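Local coordinates for amino acid ABC transporter, binding protein (Thermus thermophilus, PDB 3VV5) that binds L-thialysine, (S)-2-aminoethyl-L-cysteine, as the substrate-binding component of an amino acid ABC transporter that takes part in its uptake, at residues D85-Q90 with A101-T106; E107-A112 with G149-E154; M153-K158 with L211-R216. All coordinates share one frame; numbering follows the deposited sequence.

Contact 1: D85-Q90 with A101-T106. With SLZ (L-thialysine), chain C.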
loop_
_atom_site.group_PDB
_atom_site.type_symbol
_atom_site.label_atom_id
_atom_site.label_comp_id
_atom_site.label_asym_id
_atom_site.label_seq_id
_atom_site.Cartn_x
_atom_site.Cartn_y
_atom_site.Cartn_z
ATOM N N ASP A 85 -6.875 -8.024 1.633
ATOM C CA ASP A 85 -6.546 -9.135 2.558
ATOM C C ASP A 85 -6.381 -10.495 1.870
ATOM O O ASP A 85 -5.935 -11.473 2.484
ATOM C CB ASP A 85 -7.551 -9.225 3.721
ATOM C CG ASP A 85 -9.001 -9.538 3.264
ATOM O OD1 ASP A 85 -9.325 -9.407 2.076
ATOM O OD2 ASP A 85 -9.835 -9.881 4.128
ATOM N N THR A 86 -6.718 -10.542 0.587
ATOM C CA THR A 86 -6.607 -11.775 -0.184
ATOM C C THR A 86 -5.323 -11.861 -1.002
ATOM O O THR A 86 -5.014 -12.929 -1.552
ATOM C CB THR A 86 -7.760 -11.942 -1.205
ATOM O OG1 THR A 86 -7.542 -11.087 -2.346
ATOM C CG2 THR A 86 -9.125 -11.657 -0.571
ATOM N N LEU A 87 -4.583 -10.756 -1.100
ATOM C CA LEU A 87 -3.525 -10.631 -2.121
ATOM C C LEU A 87 -2.323 -11.551 -1.911
ATOM O O LEU A 87 -1.906 -12.201 -2.845
ATOM C CB LEU A 87 -3.053 -9.170 -2.295
ATOM C CG LEU A 87 -3.994 -8.187 -3.000
ATOM C CD1 LEU A 87 -3.439 -6.781 -2.851
ATOM C CD2 LEU A 87 -4.203 -8.545 -4.491
ATOM N N LEU A 88 -1.771 -11.607 -0.699
ATOM C CA LEU A 88 -0.591 -12.449 -0.476
ATOM C C LEU A 88 -0.926 -13.937 -0.623
ATOM O O LEU A 88 -0.152 -14.703 -1.202
ATOM C CB LEU A 88 0.078 -12.151 0.866
ATOM C CG LEU A 88 0.585 -10.707 1.037
ATOM C CD1 LEU A 88 1.318 -10.566 2.366
ATOM C CD2 LEU A 88 1.454 -10.258 -0.160
ATOM N N ILE A 89 -2.098 -14.328 -0.132
ATOM C CA ILE A 89 -2.563 -15.709 -0.283
ATOM C C ILE A 89 -2.718 -16.084 -1.751
ATOM O O ILE A 89 -2.190 -17.106 -2.193
ATOM C CB ILE A 89 -3.845 -15.970 0.549
ATOM C CG1 ILE A 89 -3.471 -15.844 2.031
ATOM C CG2 ILE A 89 -4.418 -17.367 0.255
ATOM C CD1 ILE A 89 -4.640 -15.814 2.996
ATOM N N GLN A 90 -3.400 -15.246 -2.525
ATOM C CA GLN A 90 -3.592 -15.553 -3.934
ATOM C C GLN A 90 -2.282 -15.546 -4.738
ATOM O O GLN A 90 -2.170 -16.268 -5.716
ATOM C CB GLN A 90 -4.625 -14.638 -4.591
ATOM C CG GLN A 90 -6.062 -14.901 -4.096
ATOM C CD GLN A 90 -7.112 -14.832 -5.213
ATOM O OE1 GLN A 90 -8.120 -15.530 -5.172
ATOM N NE2 GLN A 90 -6.871 -14.010 -6.201
ATOM N N ALA A 101 0.958 -3.449 -3.886
ATOM C CA ALA A 101 -0.270 -3.006 -3.259
ATOM C C ALA A 101 0.001 -2.409 -1.864
ATOM O O ALA A 101 -0.802 -2.559 -0.935
ATOM C CB ALA A 101 -1.242 -4.173 -3.179
ATOM N N SER A 102 1.137 -1.734 -1.743
ATOM C CA SER A 102 1.520 -0.987 -0.543
ATOM C C SER A 102 1.752 -1.860 0.699
ATOM O O SER A 102 1.493 -1.408 1.813
ATOM C CB SER A 102 0.489 0.120 -0.256
ATOM O OG SER A 102 0.540 1.136 -1.250
ATOM N N HIS A 103 2.251 -3.082 0.523
ATOM C CA HIS A 103 2.532 -3.945 1.680
ATOM C C HIS A 103 3.771 -3.483 2.408
ATOM O O HIS A 103 4.864 -3.464 1.838
ATOM C CB HIS A 103 2.732 -5.413 1.290
ATOM C CG HIS A 103 1.488 -6.090 0.809
ATOM N ND1 HIS A 103 0.660 -6.817 1.646
ATOM C CD2 HIS A 103 0.933 -6.154 -0.421
ATOM C CE1 HIS A 103 -0.349 -7.306 0.943
ATOM N NE2 HIS A 103 -0.197 -6.930 -0.316
ATOM N N GLY A 104 3.603 -3.134 3.671
ATOM C CA GLY A 104 4.740 -2.928 4.552
ATOM C C GLY A 104 5.401 -4.266 4.825
ATOM O O GLY A 104 4.737 -5.280 4.907
ATOM N N ILE A 105 6.724 -4.273 4.916
ATOM C CA ILE A 105 7.454 -5.491 5.265
ATOM C C ILE A 105 7.291 -5.698 6.758
ATOM O O ILE A 105 7.551 -4.784 7.539
ATOM C CB ILE A 105 8.944 -5.375 4.919
ATOM C CG1 ILE A 105 9.127 -5.258 3.397
ATOM C CG2 ILE A 105 9.738 -6.583 5.458
ATOM C CD1 ILE A 105 10.539 -4.828 2.969
ATOM N N THR A 106 6.825 -6.890 7.135
ATOM C CA THR A 106 6.757 -7.317 8.553
ATOM C C THR A 106 7.375 -8.716 8.684
ATOM O O THR A 106 7.526 -9.421 7.683
ATOM C CB THR A 106 5.309 -7.382 9.063
ATOM O OG1 THR A 106 4.628 -8.456 8.409
ATOM C CG2 THR A 106 4.565 -6.066 8.789
HETATM N N SLZ C . 0.614 -0.217 4.392
HETATM C CA SLZ C . -0.572 -1.094 4.528
HETATM C CB SLZ C . -1.157 -1.445 3.134
HETATM S SG SLZ C . -2.719 -0.673 2.579
HETATM C CD SLZ C . -2.760 -1.473 0.935
HETATM C CE SLZ C . -4.013 -1.270 0.077
HETATM N NZ SLZ C . -3.627 -1.387 -1.338
HETATM C C SLZ C . -0.036 -2.396 5.118
HETATM O O SLZ C . -0.821 -3.111 5.761
HETATM O OXT SLZ C . 1.171 -2.656 4.908
#
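Leu-87 and Leu-88 make a buried apolar contact with Ala-101 and His-103, in which helix 87-92 backs the ligand-bearing stretch around strand 102-104. In both leucines CG is anti to the carbonyl carbon (chi1 -73° and -60°), which turns the two branched ends out from the helix toward that stretch. Leu-87 reaches with its CD1, which abuts Ala-101 CB at 3.4 Å, tighter than usual for two carbons, and also comes up at the edge of the His-103 ring, near its plane. Leu-88 works differently: its side chain runs past the histidine in the opposite sense and lays CD2 over a ring face, 3.8 Å from the centroid of the His-103 ring and 18° off the normal, a CH-pi contact. Phe-84 also stacks on this ring. With Ala-101 and His-103 packed against the helix, the segment turns backbone atoms of Ala-101, Ser-102 and Gly-104 to L-thialysine. The ligand's NZ donates to Ala-101 O at 3.1 Å, its alpha-amino N donates to Ser-102 O at 3.0 Å, and Gly-104 N binds its OXT at 2.8 Å. Ser-102 OG is hydrogen-bonded to Glu-62 and Tyr-120. Backbone groups that grip the alpha-amino and alpha-carboxylate groups of the ligand are as expected in the interlobe cleft of a family 3 solute-binding protein; here one more carbonyl takes the side-chain amine.

Contact 2: E107-A112 with G149-E154. With SLZ (L-thialysine), chain C.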
loop_
_atom_site.group_PDB
_atom_site.type_symbol
_atom_site.label_atom_id
_atom_site.label_comp_id
_atom_site.label_asym_id
_atom_site.label_seq_id
_atom_site.Cartn_x
_atom_site.Cartn_y
_atom_site.Cartn_z
ATOM N N GLU A 107 7.721 -9.121 9.906
ATOM C CA GLU A 107 8.300 -10.453 10.118
ATOM C C GLU A 107 7.414 -11.549 9.540
ATOM O O GLU A 107 7.894 -12.392 8.800
ATOM C CB GLU A 107 8.543 -10.745 11.610
ATOM C CG GLU A 107 8.934 -12.212 11.858
ATOM C CD GLU A 107 9.207 -12.532 13.325
ATOM O OE1 GLU A 107 10.317 -13.028 13.630
ATOM O OE2 GLU A 107 8.312 -12.293 14.170
ATOM N N GLU A 108 6.131 -11.514 9.907
ATOM C CA GLU A 108 5.136 -12.524 9.541
ATOM C C GLU A 108 4.894 -12.605 8.053
ATOM O O GLU A 108 4.807 -13.709 7.482
ATOM C CB GLU A 108 3.804 -12.258 10.273
ATOM C CG GLU A 108 3.801 -12.760 11.719
ATOM C CD GLU A 108 3.312 -11.724 12.741
ATOM O OE1 GLU A 108 2.224 -11.123 12.545
ATOM O OE2 GLU A 108 4.032 -11.514 13.752
ATOM N N ARG A 109 4.768 -11.439 7.410
ATOM C CA ARG A 109 4.582 -11.418 5.961
ATOM C C ARG A 109 5.836 -11.892 5.209
ATOM O O ARG A 109 5.703 -12.532 4.177
ATOM C CB ARG A 109 4.202 -10.029 5.462
ATOM C CG ARG A 109 2.775 -9.590 5.741
ATOM C CD ARG A 109 2.646 -8.094 5.451
ATOM N NE ARG A 109 1.294 -7.582 5.685
ATOM C CZ ARG A 109 0.937 -6.311 5.538
ATOM N NH1 ARG A 109 1.833 -5.408 5.145
ATOM N NH2 ARG A 109 -0.324 -5.936 5.780
ATOM N N ALA A 110 7.024 -11.543 5.712
ATOM C CA ALA A 110 8.301 -11.913 5.077
ATOM C C ALA A 110 8.559 -13.430 5.081
ATOM O O ALA A 110 9.295 -13.944 4.237
ATOM C CB ALA A 110 9.457 -11.178 5.714
ATOM N N ARG A 111 7.965 -14.125 6.042
ATOM C CA ARG A 111 7.908 -15.587 6.004
ATOM C C ARG A 111 6.990 -16.093 4.900
ATOM O O ARG A 111 7.381 -16.973 4.115
ATOM C CB ARG A 111 7.434 -16.138 7.345
ATOM C CG ARG A 111 8.330 -15.789 8.495
ATOM C CD ARG A 111 8.023 -16.707 9.668
ATOM N NE ARG A 111 8.023 -15.991 10.941
ATOM C CZ ARG A 111 6.925 -15.531 11.533
ATOM N NH1 ARG A 111 5.728 -15.713 10.973
ATOM N NH2 ARG A 111 7.016 -14.891 12.688
ATOM N N ALA A 112 5.787 -15.521 4.819
ATOM C CA ALA A 112 4.770 -15.966 3.878
ATOM C C ALA A 112 5.134 -15.742 2.396
ATOM O O ALA A 112 4.836 -16.584 1.541
ATOM C CB ALA A 112 3.403 -15.302 4.215
ATOM N N GLY A 149 -6.496 -6.553 7.923
ATOM C CA GLY A 149 -5.312 -7.214 7.395
ATOM C C GLY A 149 -4.139 -6.272 7.212
ATOM O O GLY A 149 -3.188 -6.611 6.532
ATOM N N THR A 150 -4.205 -5.092 7.819
ATOM C CA THR A 150 -3.147 -4.101 7.650
ATOM C C THR A 150 -2.242 -3.952 8.879
ATOM O O THR A 150 -2.577 -4.356 10.012
ATOM C CB THR A 150 -3.700 -2.700 7.282
ATOM O OG1 THR A 150 -4.518 -2.201 8.359
ATOM C CG2 THR A 150 -4.503 -2.723 5.973
ATOM N N THR A 151 -1.089 -3.344 8.651
ATOM C CA THR A 151 -0.193 -2.949 9.721
ATOM C C THR A 151 -0.842 -1.885 10.625
ATOM O O THR A 151 -0.449 -1.737 11.767
ATOM C CB THR A 151 1.145 -2.457 9.146
ATOM O OG1 THR A 151 0.889 -1.375 8.250
ATOM C CG2 THR A 151 1.785 -3.570 8.315
ATOM N N TYR A 152 -1.828 -1.155 10.111
ATOM C CA TYR A 152 -2.595 -0.193 10.932
ATOM C C TYR A 152 -3.429 -0.928 11.968
ATOM O O TYR A 152 -3.436 -0.548 13.139
ATOM C CB TYR A 152 -3.471 0.722 10.057
ATOM C CG TYR A 152 -2.733 1.210 8.838
ATOM C CD1 TYR A 152 -1.505 1.851 8.961
ATOM C CD2 TYR A 152 -3.240 0.989 7.554
ATOM C CE1 TYR A 152 -0.782 2.285 7.830
ATOM C CE2 TYR A 152 -2.529 1.410 6.418
ATOM C CZ TYR A 152 -1.311 2.058 6.567
ATOM O OH TYR A 152 -0.603 2.462 5.446
ATOM N N MET A 153 -4.114 -1.983 11.528
ATOM C CA MET A 153 -4.822 -2.884 12.433
ATOM C C MET A 153 -3.881 -3.473 13.493
ATOM O O MET A 153 -4.178 -3.416 14.678
ATOM C CB MET A 153 -5.494 -4.011 11.642
ATOM C CG MET A 153 -6.319 -4.974 12.494
ATOM S SD MET A 153 -7.273 -6.101 11.489
ATOM C CE MET A 153 -6.076 -7.363 11.094
ATOM N N GLU A 154 -2.755 -4.030 13.061
ATOM C CA GLU A 154 -1.774 -4.620 13.982
ATOM C C GLU A 154 -1.335 -3.596 15.035
ATOM O O GLU A 154 -1.301 -3.900 16.235
ATOM C CB GLU A 154 -0.577 -5.170 13.190
ATOM C CG GLU A 154 0.659 -5.545 14.017
ATOM C CD GLU A 154 1.881 -5.838 13.149
ATOM O OE1 GLU A 154 2.985 -5.389 13.526
ATOM O OE2 GLU A 154 1.735 -6.497 12.087
HETATM N N SLZ C . 0.614 -0.217 4.392
HETATM C CA SLZ C . -0.572 -1.094 4.528
HETATM C CB SLZ C . -1.157 -1.445 3.134
HETATM S SG SLZ C . -2.719 -0.673 2.579
HETATM C CD SLZ C . -2.760 -1.473 0.935
HETATM C CE SLZ C . -4.013 -1.270 0.077
HETATM N NZ SLZ C . -3.627 -1.387 -1.338
HETATM C C SLZ C . -0.036 -2.396 5.118
HETATM O O SLZ C . -0.821 -3.111 5.761
HETATM O OXT SLZ C . 1.171 -2.656 4.908
#
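Arg-109 reaches from helix 107-112 across to Gly-149 and the start of helix 151-158, its tip bonded on the way to the ligand carboxylate. CB points toward the facing segment; Arg-109 CG packs against Leu-88 CD1, and the chain then runs extended through CD to NE. At the guanidinium the two terminal nitrogens divide the work. NH1 binds OXT of L-thialysine at 2.8 Å, nearly straight at 176°, and also bonds Gly-104 O. NH2 is shared between the ligand's O, at 2.9 Å, and Gly-149 O, at 3.0 Å; the latter bond is bent (136°) yet uses a lone pair in the carbonyl plane and lies in the guanidinium plane. Thr-151 CG2 rests over one face, 3.7 Å from NH1. An alanine here would remove both terminal nitrogens and is likely to leave the carboxylate without this positively charged partner and Gly-149 O without this donor. The backbone helps too: Thr-151 N gives the ligand's O a further bond of 2.9 Å. Thr-150, the N-cap of helix 151-158, accepts from Met-153 N at its OG1, which is also hydrogen-bonded to Gln-147 O. A bidentate arginine-carboxylate pair joined by the N-terminal backbone of a helix is typical of the alpha-carboxylate site of amino acid-binding proteins.

Contact 3: M153-K158 with L211-R216. With SLZ (L-thialysine), chain C.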
loop_
_atom_site.group_PDB
_atom_site.type_symbol
_atom_site.label_atom_id
_atom_site.label_comp_id
_atom_site.label_asym_id
_atom_site.label_seq_id
_atom_site.Cartn_x
_atom_site.Cartn_y
_atom_site.Cartn_z
ATOM N N MET A 153 -4.114 -1.983 11.528
ATOM C CA MET A 153 -4.822 -2.884 12.433
ATOM C C MET A 153 -3.881 -3.473 13.493
ATOM O O MET A 153 -4.178 -3.416 14.678
ATOM C CB MET A 153 -5.494 -4.011 11.642
ATOM C CG MET A 153 -6.319 -4.974 12.494
ATOM S SD MET A 153 -7.273 -6.101 11.489
ATOM C CE MET A 153 -6.076 -7.363 11.094
ATOM N N GLU A 154 -2.755 -4.030 13.061
ATOM C CA GLU A 154 -1.774 -4.620 13.982
ATOM C C GLU A 154 -1.335 -3.596 15.035
ATOM O O GLU A 154 -1.301 -3.900 16.235
ATOM C CB GLU A 154 -0.577 -5.170 13.190
ATOM C CG GLU A 154 0.659 -5.545 14.017
ATOM C CD GLU A 154 1.881 -5.838 13.149
ATOM O OE1 GLU A 154 2.985 -5.389 13.526
ATOM O OE2 GLU A 154 1.735 -6.497 12.087
ATOM N N ALA A 155 -1.057 -2.372 14.589
ATOM C CA ALA A 155 -0.648 -1.299 15.491
ATOM C C ALA A 155 -1.742 -0.901 16.472
ATOM O O ALA A 155 -1.452 -0.689 17.651
ATOM C CB ALA A 155 -0.183 -0.085 14.714
ATOM N N ALA A 156 -2.980 -0.790 15.986
ATOM C CA ALA A 156 -4.127 -0.496 16.855
ATOM C C ALA A 156 -4.301 -1.562 17.941
ATOM O O ALA A 156 -4.630 -1.237 19.086
ATOM C CB ALA A 156 -5.417 -0.333 16.049
ATOM N N GLN A 157 -4.060 -2.820 17.584
ATOM C CA GLN A 157 -4.160 -3.936 18.542
ATOM C C GLN A 157 -3.103 -3.914 19.655
ATOM O O GLN A 157 -3.282 -4.540 20.698
ATOM C CB GLN A 157 -4.131 -5.279 17.797
ATOM C CG GLN A 157 -5.450 -5.647 17.116
ATOM C CD GLN A 157 -5.311 -6.787 16.118
ATOM O OE1 GLN A 157 -4.203 -7.144 15.696
ATOM N NE2 GLN A 157 -6.446 -7.358 15.723
ATOM N N LYS A 158 -2.011 -3.187 19.443
ATOM C CA LYS A 158 -0.928 -3.092 20.430
ATOM C C LYS A 158 -1.035 -1.865 21.348
ATOM O O LYS A 158 -0.372 -1.812 22.379
ATOM C CB LYS A 158 0.446 -3.121 19.738
ATOM C CG LYS A 158 0.642 -4.304 18.771
ATOM C CD LYS A 158 1.302 -5.523 19.409
ATOM C CE LYS A 158 2.781 -5.621 19.008
ATOM N NZ LYS A 158 3.477 -6.823 19.590
ATOM N N LEU A 211 2.806 10.232 14.095
ATOM C CA LEU A 211 3.253 9.112 13.303
ATOM C C LEU A 211 3.526 7.953 14.257
ATOM O O LEU A 211 4.496 7.974 15.033
ATOM C CB LEU A 211 4.480 9.520 12.496
ATOM C CG LEU A 211 5.190 8.601 11.497
ATOM C CD1 LEU A 211 4.391 8.382 10.256
ATOM C CD2 LEU A 211 6.503 9.263 11.141
ATOM N N VAL A 212 2.658 6.949 14.189
ATOM C CA VAL A 212 2.619 5.818 15.126
ATOM C C VAL A 212 3.710 4.759 14.866
ATOM O O VAL A 212 4.190 4.111 15.815
ATOM C CB VAL A 212 1.205 5.189 15.147
ATOM C CG1 VAL A 212 1.204 3.794 15.776
ATOM C CG2 VAL A 212 0.237 6.103 15.910
ATOM N N PHE A 213 4.078 4.586 13.593
ATOM C CA PHE A 213 5.169 3.693 13.193
ATOM C C PHE A 213 5.618 4.020 11.771
ATOM O O PHE A 213 4.866 4.611 10.976
ATOM C CB PHE A 213 4.788 2.205 13.279
ATOM C CG PHE A 213 3.710 1.792 12.322
ATOM C CD1 PHE A 213 2.371 1.920 12.680
ATOM C CD2 PHE A 213 4.028 1.291 11.061
ATOM C CE1 PHE A 213 1.362 1.546 11.807
ATOM C CE2 PHE A 213 3.020 0.924 10.169
ATOM C CZ PHE A 213 1.687 1.048 10.542
ATOM N N GLN A 214 6.839 3.610 11.467
ATOM C CA GLN A 214 7.388 3.741 10.136
ATOM C C GLN A 214 7.493 2.342 9.522
ATOM O O GLN A 214 7.596 1.347 10.249
ATOM C CB GLN A 214 8.757 4.417 10.197
ATOM C CG GLN A 214 8.712 5.851 10.731
ATOM C CD GLN A 214 10.014 6.585 10.531
ATOM O OE1 GLN A 214 11.028 6.291 11.187
ATOM N NE2 GLN A 214 10.005 7.557 9.614
ATOM N N GLU A 215 7.419 2.275 8.191
ATOM C CA GLU A 215 7.560 1.015 7.478
ATOM C C GLU A 215 8.184 1.183 6.103
ATOM O O GLU A 215 8.084 2.237 5.482
ATOM C CB GLU A 215 6.221 0.258 7.379
ATOM C CG GLU A 215 5.118 0.959 6.604
ATOM C CD GLU A 215 3.786 0.192 6.678
ATOM O OE1 GLU A 215 3.746 -0.862 7.342
ATOM O OE2 GLU A 215 2.788 0.642 6.076
ATOM N N ARG A 216 8.843 0.122 5.674
ATOM C CA ARG A 216 9.358 -0.048 4.317
ATOM C C ARG A 216 8.320 -0.868 3.543
ATOM O O ARG A 216 7.889 -1.920 4.012
ATOM C CB ARG A 216 10.711 -0.781 4.365
ATOM C CG ARG A 216 11.828 -0.030 5.101
ATOM C CD ARG A 216 13.151 -0.844 5.172
ATOM N NE ARG A 216 12.975 -2.178 5.769
ATOM C CZ ARG A 216 13.212 -3.342 5.152
ATOM N NH1 ARG A 216 13.008 -4.492 5.793
ATOM N NH2 ARG A 216 13.660 -3.375 3.903
HETATM N N SLZ C . 0.614 -0.217 4.392
HETATM C CA SLZ C . -0.572 -1.094 4.528
HETATM C CB SLZ C . -1.157 -1.445 3.134
HETATM S SG SLZ C . -2.719 -0.673 2.579
HETATM C CD SLZ C . -2.760 -1.473 0.935
HETATM C CE SLZ C . -4.013 -1.270 0.077
HETATM N NZ SLZ C . -3.627 -1.387 -1.338
HETATM C C SLZ C . -0.036 -2.396 5.118
HETATM O O SLZ C . -0.821 -3.111 5.761
HETATM O OXT SLZ C . 1.171 -2.656 4.908
#
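The ring of Phe-213 is met obliquely by the methyl of Ala-155, whose CB stands 3.7 Å from Phe-213 CE1, while Val-212 CG1 and Glu-215 CD lie at the ring's edge, in its plane. This is helix-on-sheet packing: helix 151-158 sits on strand 206-222, the long strand that runs through both lobes of the bilobal binding-protein fold. Two consecutive strand residues face the helix, since Val-212 CG1 also approaches Ala-155 CB, at 4.3 Å. Alternation is broken because Val-212 has helix-like backbone angles and both it and Phe-213 bond to Gly-124 on the neighbouring strand, the pattern of a classic beta bulge. With CG of Phe-213 between the backbone N and the carbonyl carbon (chi1 65°), the ring also reaches Thr-151 and Tyr-152, in the first turn of the helix. The small Ala-155 lets the helix come close, its CA 7.8 Å from Val-212 CA. Farther along the strand, Glu-215 takes the same first-torsion position (chi1 63°) and then extends into the ligand pocket. Its carboxylate is used at both oxygens: OE1 is hydrogen-bonded to Thr-151 OG1, and Glu-215 OE2 accepts from the alpha-amino N of L-thialysine at 2.9 Å.

Contact 1 is the most buried of the three and apolar between its own segments, contact 2 is partly buried and polar, and contact 3 is a small surface contact between apolar side chains. Contacts 2 and 3 share helix 151-158, contact 2 using its N-terminal end and contact 3 the turn that follows. Contacts 1 and 3 meet in one sheet, where strands 102-104 and 206-222 are neighbours and Ile-105 N probably bonds Arg-216 O. All three reach L-thialysine, but with different chemistry: backbone atoms in contact 1, chiefly a guanidinium and a helix end in contact 2, and a single carboxylate in contact 3. The principle illustrated is polar recognition carried on packed secondary structure.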